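Local coordinates for protein ULam111 (Flavobacterium sp., PDB 5WUT) that probably hydrolyses glycosidic bonds of the beta-glucan laminarin, as a laminarinase of glycoside hydrolase family 16 with a beta-jelly-roll fold, at residues Thr65-Thr70 / Ala220-Asp225. Sequence-based numbering, arbitrary orientation.
Sequences TQYTST and AIFPQD
Tyr67 and Phe222 meet as an offset edge-to-face aromatic pair, a compact example of how one pair of rings can bring the start of a strand against a loop where the two backbones stand well apart. The ring centroids lie 5.5 Å apart with the planes inclined at 62°. Tyr67 presents the CD2–CE2 side of its ring, and Tyr67 CE2 comes within 3.6 Å of Phe222 CE2, which lies close to the plane of the tyrosine ring. Phe222 CZ is a little farther off, at 4.0 Å from Tyr67 CD2. With the CA atoms of Tyr67 and Phe222 9.5 Å apart, the ring-to-ring touch carries the whole contact between the two segments, which buries a modest 76 Å². With CG anti to its carbonyl carbon (chi1 -61°) and its CB already directed toward 65-70, Phe222 carries its ring across to the tyrosine edge.

Apolar packing within 220-225 backs the phenyl ring: Ile221 CG1 sits 3.8 Å above its plane, over the centre.

Two hydrogen bonds accompany the stack. Gln224 NE2 donates to Ile221 O at 2.8 Å, closing a loop that spans Phe222 and the cis peptide bond before Pro223. On the other partner, the Tyr67 hydroxyl hydrogen-bonds Asp219 OD1, a second tie between the tyrosine and the loop leading to Phe222.

The pair lies toward the periphery of the jelly roll, where the start of strand 66-80 faces the loop entering strand 224-234. Ile208, at the end of strand 200-208, touches the side chains of both Tyr67 and Phe222, while Lys62 of strand 55-63 packs against Tyr67.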
loop_
_atom_site.group_PDB
_atom_site.type_symbol
_atom_site.label_atom_id
_atom_site.label_comp_id
_atom_site.label_asym_id
_atom_site.label_seq_id
_atom_site.Cartn_x
_atom_site.Cartn_y
_atom_site.Cartn_z
ATOM N N THR A 65 25.095 13.233 27.786
ATOM C CA THR A 65 24.008 12.286 27.991
ATOM C C THR A 65 22.638 12.930 27.811
ATOM O O THR A 65 21.623 12.339 28.164
ATOM C CB THR A 65 24.048 11.639 29.376
ATOM O OG1 THR A 65 24.070 12.654 30.389
ATOM C CG2 THR A 65 25.265 10.729 29.509
ATOM N N GLN A 66 22.617 14.149 27.282
ATOM C CA GLN A 66 21.357 14.827 26.992
ATOM C C GLN A 66 20.898 14.572 25.552
ATOM O O GLN A 66 21.653 14.747 24.595
ATOM C CB GLN A 66 21.478 16.337 27.256
ATOM C CG GLN A 66 20.272 17.144 26.713
ATOM C CD GLN A 66 20.075 18.487 27.406
ATOM O OE1 GLN A 66 20.054 19.541 26.765
ATOM N NE2 GLN A 66 19.867 18.446 28.703
ATOM N N TYR A 67 19.659 14.109 25.421
ATOM C CA TYR A 67 19.020 13.937 24.127
ATOM C C TYR A 67 18.027 15.061 23.899
ATOM O O TYR A 67 17.302 15.416 24.820
ATOM C CB TYR A 67 18.295 12.598 24.066
ATOM C CG TYR A 67 19.189 11.391 24.198
ATOM C CD1 TYR A 67 19.494 10.867 25.448
ATOM C CD2 TYR A 67 19.719 10.766 23.070
ATOM C CE1 TYR A 67 20.307 9.764 25.576
ATOM C CE2 TYR A 67 20.537 9.641 23.186
ATOM C CZ TYR A 67 20.825 9.151 24.449
ATOM O OH TYR A 67 21.622 8.037 24.581
ATOM N N THR A 68 17.965 15.582 22.674
ATOM C CA THR A 68 17.027 16.657 22.351
ATOM C C THR A 68 16.323 16.442 21.010
ATOM O O THR A 68 16.860 15.816 20.100
ATOM C CB THR A 68 17.721 18.037 22.322
ATOM O OG1 THR A 68 18.893 17.974 21.501
ATOM C CG2 THR A 68 18.107 18.484 23.755
ATOM N N SER A 69 15.126 16.998 20.905
ATOM C CA SER A 69 14.343 16.859 19.686
ATOM C C SER A 69 13.261 17.928 19.691
ATOM O O SER A 69 13.337 18.874 20.481
ATOM C CB SER A 69 13.755 15.446 19.585
ATOM O OG SER A 69 13.242 15.196 18.271
ATOM N N THR A 70 12.269 17.774 18.810
ATOM C CA THR A 70 11.185 18.746 18.634
ATOM C C THR A 70 9.832 18.070 18.733
ATOM O O THR A 70 9.657 16.939 18.240
ATOM C CB THR A 70 11.267 19.449 17.257
ATOM O OG1 THR A 70 12.593 19.948 17.049
ATOM C CG2 THR A 70 10.242 20.603 17.132
ATOM N N ALA A 220 25.044 5.678 18.141
ATOM C CA ALA A 220 25.808 5.986 16.938
ATOM C C ALA A 220 24.934 6.620 15.851
ATOM O O ALA A 220 25.456 7.204 14.899
ATOM C CB ALA A 220 26.469 4.733 16.396
ATOM N N ILE A 221 23.614 6.505 15.983
ATOM C CA ILE A 221 22.733 6.989 14.915
ATOM C C ILE A 221 22.619 8.513 14.863
ATOM O O ILE A 221 22.235 9.072 13.842
ATOM C CB ILE A 221 21.284 6.396 15.018
ATOM C CG1 ILE A 221 20.472 7.018 16.163
ATOM C CG2 ILE A 221 21.320 4.878 15.109
ATOM C CD1 ILE A 221 19.052 6.424 16.301
ATOM N N PHE A 222 22.935 9.186 15.962
ATOM C CA PHE A 222 22.693 10.621 16.057
ATOM C C PHE A 222 23.780 11.422 15.359
ATOM O O PHE A 222 24.954 11.061 15.426
ATOM C CB PHE A 222 22.572 11.035 17.522
ATOM C CG PHE A 222 21.445 10.366 18.227
ATOM C CD1 PHE A 222 20.135 10.752 17.953
ATOM C CD2 PHE A 222 21.668 9.323 19.108
ATOM C CE1 PHE A 222 19.063 10.131 18.582
ATOM C CE2 PHE A 222 20.606 8.696 19.742
ATOM C CZ PHE A 222 19.299 9.095 19.469
ATOM N N PRO A 223 23.401 12.528 14.706
ATOM C CA PRO A 223 22.051 13.105 14.635
ATOM C C PRO A 223 21.158 12.472 13.562
ATOM O O PRO A 223 21.658 11.950 12.576
ATOM C CB PRO A 223 22.330 14.572 14.308
ATOM C CG PRO A 223 23.558 14.520 13.468
ATOM C CD PRO A 223 24.400 13.396 14.053
ATOM N N GLN A 224 19.842 12.526 13.768
ATOM C CA GLN A 224 18.899 11.992 12.784
ATOM C C GLN A 224 17.853 13.025 12.414
ATOM O O GLN A 224 17.320 13.705 13.291
ATOM C CB GLN A 224 18.217 10.738 13.331
ATOM C CG GLN A 224 19.052 9.463 13.231
ATOM C CD GLN A 224 19.393 9.089 11.794
ATOM O OE1 GLN A 224 18.560 9.203 10.889
ATOM N NE2 GLN A 224 20.620 8.637 11.576
ATOM N N ASP A 225 17.538 13.106 11.119
ATOM C CA ASP A 225 16.572 14.071 10.601
ATOM C C ASP A 225 15.231 13.424 10.238
ATOM O O ASP A 225 15.188 12.395 9.550
ATOM C CB ASP A 225 17.104 14.764 9.345
ATOM C CG ASP A 225 18.227 15.747 9.624
ATOM O OD1 ASP A 225 18.499 16.065 10.795
ATOM O OD2 ASP A 225 18.822 16.219 8.633
#